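Local coordinates for galactose mutarotase-like protein (Clostridium acetobutylicum, PDB 3OS7) that probably binds carbohydrate and may act as an aldose 1-epimerase, interconverting the alpha and beta anomers of a sugar, at residues Gly86-Lys89 against Thr94-Phe97; Pro80-Asp85 against Ile99-Asn104. One frame throughout, in Å; residues are numbered along the deposited sequence.

How the contacts relate
Contacts 1 and 2 share strand 82-90, the middle member of a small three-stranded antiparallel sheet, and their centres lie about 11 Å apart. Contact 1 pairs the later half of that strand with strand 93-96 in a hairpin; contact 2 joins its start to the loop that leads from strand 93-96 on to strand 106-108. They meet directly where CD1 of Ile99 packs 3.7 Å from N of Gly86, and where CG2 of Ile83 lies 4.0 Å from CD1 of Phe88. A tartrate sits about 4 Å from the Arg82 side chain and a tetraethylene glycol about 4 Å from the Phe97 side chain; both probably come from the crystallisation liquor, though such molecules often mark pockets.

Contact 1 of 2, residues Gly86-Lys89 against Thr94-Phe97; sequences GTFK and TYKF
The Phe88 and Tyr95 rings lie nearly parallel, planes 15° apart, but slid so far along each other that little overlap remains. CE2 of Phe88 comes to 3.4 Å from CD1 of Tyr95, and Tyr95 CB sits over one face of Phe88, offset toward the rim, a CH-pi contact 4.0 Å from the Phe88 ring centroid. Phe88 CG sits between its backbone N and carbonyl carbon (chi1 65°), which turns the ring to the face shared with Tyr95, its CE2-CZ side nearest the Tyr95 ring. Phe97 completes the aromatic cluster obliquely, its CZ 3.8 Å from Phe88 CE1, while Tyr95 OH is hydrogen-bonded to His149.

Behind the rings is an antiparallel beta hairpin of strands 82-90 and 93-96, with Phe88 and Tyr95 as a hydrogen-bonded pair. Tyr95 N gives an almost straight bond of 2.9 Å to Phe88 O. Tyr95 O is gripped twice, by Phe88 N and by Thr87 OG1 at 2.7 Å, the hydroxyl arriving tilted 28° from the carbonyl plane. Thr87 itself lies on the other face of the hairpin with Lys89, Thr94 and Lys96. Toward the open end, Phe97 N reaches Gly86 O at 2.7 Å, in the carbonyl plane.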
loop_
_atom_site.group_PDB
_atom_site.type_symbol
_atom_site.label_atom_id
_atom_site.label_comp_id
_atom_site.label_asym_id
_atom_site.label_seq_id
_atom_site.Cartn_x
_atom_site.Cartn_y
_atom_site.Cartn_z
ATOM N N GLY A 86 -17.409 12.349 -3.228
ATOM C CA GLY A 86 -16.219 13.167 -3.306
ATOM C C GLY A 86 -16.196 14.355 -2.364
ATOM O O GLY A 86 -15.528 15.361 -2.655
ATOM N N THR A 87 -16.923 14.276 -1.250
ATOM C CA THR A 87 -17.036 15.452 -0.382
ATOM C C THR A 87 -17.086 15.079 1.081
ATOM O O THR A 87 -17.587 14.019 1.466
ATOM C CB THR A 87 -18.266 16.349 -0.766
ATOM O OG1 THR A 87 -18.250 17.607 -0.047
ATOM C CG2 THR A 87 -19.568 15.630 -0.512
ATOM N N PHE A 88 -16.519 15.960 1.894
ATOM C CA PHE A 88 -16.584 15.805 3.362
ATOM C C PHE A 88 -16.359 17.178 3.959
ATOM O O PHE A 88 -15.921 18.086 3.271
ATOM C CB PHE A 88 -15.564 14.793 3.917
ATOM C CG PHE A 88 -14.107 15.191 3.754
ATOM C CD1 PHE A 88 -13.401 14.838 2.621
ATOM C CD2 PHE A 88 -13.442 15.921 4.735
ATOM C CE1 PHE A 88 -12.071 15.165 2.482
ATOM C CE2 PHE A 88 -12.110 16.264 4.593
ATOM C CZ PHE A 88 -11.425 15.897 3.458
ATOM N N LYS A 89 -16.657 17.304 5.241
ATOM C CA LYS A 89 -16.401 18.526 5.990
ATOM C C LYS A 89 -15.347 18.316 7.077
ATOM O O LYS A 89 -15.242 17.237 7.680
ATOM C CB LYS A 89 -17.709 19.026 6.620
ATOM C CG LYS A 89 -18.709 19.429 5.581
ATOM C CD LYS A 89 -19.884 20.147 6.124
ATOM C CE LYS A 89 -19.566 21.597 6.394
ATOM N NZ LYS A 89 -20.718 22.157 7.083
ATOM N N THR A 94 -15.750 22.825 3.753
ATOM C CA THR A 94 -16.208 21.760 2.864
ATOM C C THR A 94 -15.145 21.482 1.816
ATOM O O THR A 94 -14.647 22.396 1.152
ATOM C CB THR A 94 -17.525 22.140 2.130
ATOM O OG1 THR A 94 -18.540 22.474 3.078
ATOM C CG2 THR A 94 -18.035 20.993 1.253
ATOM N N TYR A 95 -14.799 20.213 1.682
ATOM C CA TYR A 95 -13.912 19.730 0.646
ATOM C C TYR A 95 -14.786 19.045 -0.395
ATOM O O TYR A 95 -15.657 18.234 -0.049
ATOM C CB TYR A 95 -12.943 18.725 1.259
ATOM C CG TYR A 95 -11.947 19.351 2.193
ATOM C CD1 TYR A 95 -12.249 19.542 3.536
ATOM C CD2 TYR A 95 -10.714 19.767 1.733
ATOM C CE1 TYR A 95 -11.354 20.141 4.392
ATOM C CE2 TYR A 95 -9.813 20.350 2.572
ATOM C CZ TYR A 95 -10.131 20.531 3.907
ATOM O OH TYR A 95 -9.221 21.124 4.755
ATOM N N LYS A 96 -14.581 19.380 -1.659
ATOM C CA LYS A 96 -15.349 18.777 -2.737
ATOM C C LYS A 96 -14.398 18.462 -3.897
ATOM O O LYS A 96 -13.763 19.359 -4.449
ATOM C CB LYS A 96 -16.485 19.700 -3.152
ATOM C CG LYS A 96 -17.501 19.054 -4.086
ATOM C CD LYS A 96 -18.497 20.098 -4.586
ATOM C CE LYS A 96 -19.766 19.464 -5.100
ATOM N NZ LYS A 96 -19.455 18.410 -6.089
ATOM N N PHE A 97 -14.280 17.176 -4.220
ATOM C CA PHE A 97 -13.355 16.711 -5.254
ATOM C C PHE A 97 -14.110 16.214 -6.468
ATOM O O PHE A 97 -15.210 15.697 -6.336
ATOM C CB PHE A 97 -12.505 15.557 -4.725
ATOM C CG PHE A 97 -11.875 15.807 -3.388
ATOM C CD1 PHE A 97 -11.420 17.074 -3.029
ATOM C CD2 PHE A 97 -11.678 14.753 -2.509
ATOM C CE1 PHE A 97 -10.828 17.293 -1.803
ATOM C CE2 PHE A 97 -11.083 14.970 -1.262
ATOM C CZ PHE A 97 -10.646 16.242 -0.916
#

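Contact 2 of 2, residues Pro80-Asp85 against Ile99-Asn104; sequences PNRIDD and INEAKN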
loop_
_atom_site.group_PDB
_atom_site.type_symbol
_atom_site.label_atom_id
_atom_site.label_comp_id
_atom_site.label_asym_id
_atom_site.label_seq_id
_atom_site.Cartn_x
_atom_site.Cartn_y
_atom_site.Cartn_z
ATOM N N PRO A 80 -6.715 6.566 0.854
ATOM C CA PRO A 80 -6.999 5.213 0.384
ATOM C C PRO A 80 -8.499 5.002 0.223
ATOM O O PRO A 80 -9.280 5.338 1.088
ATOM C CB PRO A 80 -6.443 4.324 1.502
ATOM C CG PRO A 80 -6.591 5.129 2.712
ATOM C CD PRO A 80 -6.428 6.581 2.305
ATOM N N ASN A 81 -8.895 4.426 -0.896
ATOM C CA ASN A 81 -10.265 4.049 -1.128
ATOM C C ASN A 81 -11.198 5.265 -1.208
ATOM O O ASN A 81 -10.732 6.393 -1.504
ATOM C CB ASN A 81 -10.695 3.024 -0.071
ATOM C CG ASN A 81 -11.652 1.990 -0.633
ATOM O OD1 ASN A 81 -12.817 2.285 -0.869
ATOM N ND2 ASN A 81 -11.158 0.787 -0.871
ATOM N N ARG A 82 -12.483 5.060 -0.915
ATOM C CA ARG A 82 -13.553 5.984 -1.294
ATOM C C ARG A 82 -13.922 7.110 -0.314
ATOM O O ARG A 82 -13.883 6.946 0.901
ATOM C CB ARG A 82 -14.811 5.177 -1.622
ATOM C CG ARG A 82 -14.631 4.258 -2.790
ATOM C CD ARG A 82 -15.644 3.144 -2.729
ATOM N NE ARG A 82 -15.540 2.335 -3.929
ATOM C CZ ARG A 82 -14.765 1.276 -4.068
ATOM N NH1 ARG A 82 -14.024 0.825 -3.065
ATOM N NH2 ARG A 82 -14.756 0.649 -5.225
ATOM N N ILE A 83 -14.231 8.279 -0.884
ATOM C CA ILE A 83 -14.922 9.348 -0.180
ATOM C C ILE A 83 -16.279 9.522 -0.844
ATOM O O ILE A 83 -16.353 9.849 -2.058
ATOM C CB ILE A 83 -14.170 10.707 -0.220
ATOM C CG1 ILE A 83 -12.705 10.584 0.238
ATOM C CG2 ILE A 83 -14.949 11.810 0.567
ATOM C CD1 ILE A 83 -12.493 10.016 1.603
ATOM N N ASP A 84 -17.339 9.312 -0.060
ATOM C CA ASP A 84 -18.724 9.430 -0.521
ATOM C C ASP A 84 -19.035 10.741 -1.238
ATOM O O ASP A 84 -18.855 11.837 -0.682
ATOM C CB ASP A 84 -19.641 9.216 0.722
ATOM C CG ASP A 84 -21.130 9.225 0.400
ATOM O OD1 ASP A 84 -21.513 9.452 -0.767
ATOM O OD2 ASP A 84 -21.917 8.982 1.363
ATOM N N ASP A 85 -19.461 10.650 -2.514
ATOM C CA ASP A 85 -19.792 11.846 -3.322
ATOM C C ASP A 85 -18.624 12.812 -3.505
ATOM O O ASP A 85 -18.812 13.960 -3.910
ATOM C CB ASP A 85 -21.021 12.606 -2.743
ATOM C CG ASP A 85 -22.313 11.837 -2.845
ATOM O OD1 ASP A 85 -22.403 10.876 -3.644
ATOM O OD2 ASP A 85 -23.258 12.187 -2.093
ATOM N N ILE A 99 -15.471 13.724 -9.184
ATOM C CA ILE A 99 -15.751 12.294 -9.081
ATOM C C ILE A 99 -14.848 11.498 -10.041
ATOM O O ILE A 99 -14.881 11.720 -11.256
ATOM C CB ILE A 99 -17.256 12.034 -9.407
ATOM C CG1 ILE A 99 -18.145 12.711 -8.374
ATOM C CG2 ILE A 99 -17.590 10.524 -9.537
ATOM C CD1 ILE A 99 -17.845 12.234 -6.904
ATOM N N ASN A 100 -14.055 10.574 -9.505
ATOM C CA ASN A 100 -13.194 9.687 -10.320
ATOM C C ASN A 100 -13.580 8.202 -10.198
ATOM O O ASN A 100 -12.841 7.346 -10.661
ATOM C CB ASN A 100 -11.699 9.903 -10.033
ATOM C CG ASN A 100 -11.294 9.454 -8.647
ATOM O OD1 ASN A 100 -12.156 9.200 -7.813
ATOM N ND2 ASN A 100 -9.971 9.359 -8.390
ATOM N N GLU A 101 -14.715 7.925 -9.545
ATOM C CA GLU A 101 -15.342 6.594 -9.553
ATOM C C GLU A 101 -16.789 6.824 -9.941
ATOM O O GLU A 101 -17.615 7.146 -9.114
ATOM C CB GLU A 101 -15.204 5.879 -8.180
ATOM C CG GLU A 101 -15.535 4.387 -8.304
ATOM C CD GLU A 101 -15.964 3.669 -7.018
ATOM O OE1 GLU A 101 -16.186 4.297 -5.971
ATOM O OE2 GLU A 101 -16.079 2.429 -7.063
ATOM N N ALA A 102 -17.102 6.648 -11.214
ATOM C CA ALA A 102 -18.343 7.152 -11.757
ATOM C C ALA A 102 -19.568 6.371 -11.282
ATOM O O ALA A 102 -20.560 6.965 -10.832
ATOM C CB ALA A 102 -18.265 7.159 -13.296
ATOM N N LYS A 103 -19.449 5.049 -11.334
ATOM C CA LYS A 103 -20.559 4.132 -11.087
ATOM C C LYS A 103 -21.095 4.309 -9.656
ATOM O O LYS A 103 -22.292 4.402 -9.450
ATOM C CB LYS A 103 -20.113 2.678 -11.375
ATOM C CG LYS A 103 -20.971 1.539 -10.783
ATOM C CD LYS A 103 -20.339 0.165 -11.140
ATOM C CE LYS A 103 -20.523 -0.888 -10.047
ATOM N NZ LYS A 103 -21.922 -1.348 -9.869
ATOM N N ASN A 104 -20.197 4.447 -8.694
ATOM C CA ASN A 104 -20.603 4.605 -7.293
ATOM C C ASN A 104 -20.582 6.076 -6.765
ATOM O O ASN A 104 -20.831 6.322 -5.571
ATOM C CB ASN A 104 -19.736 3.698 -6.412
ATOM C CG ASN A 104 -19.981 2.228 -6.671
ATOM O OD1 ASN A 104 -21.116 1.809 -6.852
ATOM N ND2 ASN A 104 -18.919 1.438 -6.659
#
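A buried arginine at the start of strand 82-90 is tied by a salt bridge to the loop that joins strands 93-96 and 106-108. Arg82 meets Glu101 side-on, using NE and NH2, one for each carboxylate oxygen: NE to Glu101 OE1 and NH2 to Glu101 OE2, both at 2.9 Å. The fit is not flat, since the guanidinium and carboxylate planes are turned 54° apart. NE comes to the syn side of OE1, tilted 28° from the carboxylate plane, and OE1 in turn lies off the guanidinium plane; NH2 comes to OE2 from above the carboxylate plane, although OE2 stays close to the guanidinium plane. Both chains are stretched out to make the meeting, Glu101 with CG anti to the backbone N (chi1 -166°).

Asn104 ND2 bonds to the same OE2 of Glu101 at 3.0 Å, from the opposite face to NH2, and Asn106 serves OE1, so the carboxylate is held at both oxygens. On the other flank, Asn81 OD1 takes both Arg82 N, at 2.8 Å, and Arg82 NH1, so all three guanidinium nitrogens are held. The Arg82 side chain lies about 4 Å from a bound tartrate, which may mark a pocket, so Glu101 and Asn81 would steady an arginine at its side. Away from this polar group, Ile99 turns its CD1 onto the backbone of Asp85, 3.5 Å from the Asp85 carbonyl C.

A classic beta bulge sets Asn100 and Glu101 opposite Asn106, and Asn81 and Ile83 pair through their backbones with His109 and Tyr107. Arg216 forms salt bridges with Asp84 and Asp85, the latter also bonded by Asn105. Arg82 packs against Asn106 and Ile108 of strand 106-108, the outer strand on the side away from strand 93-96.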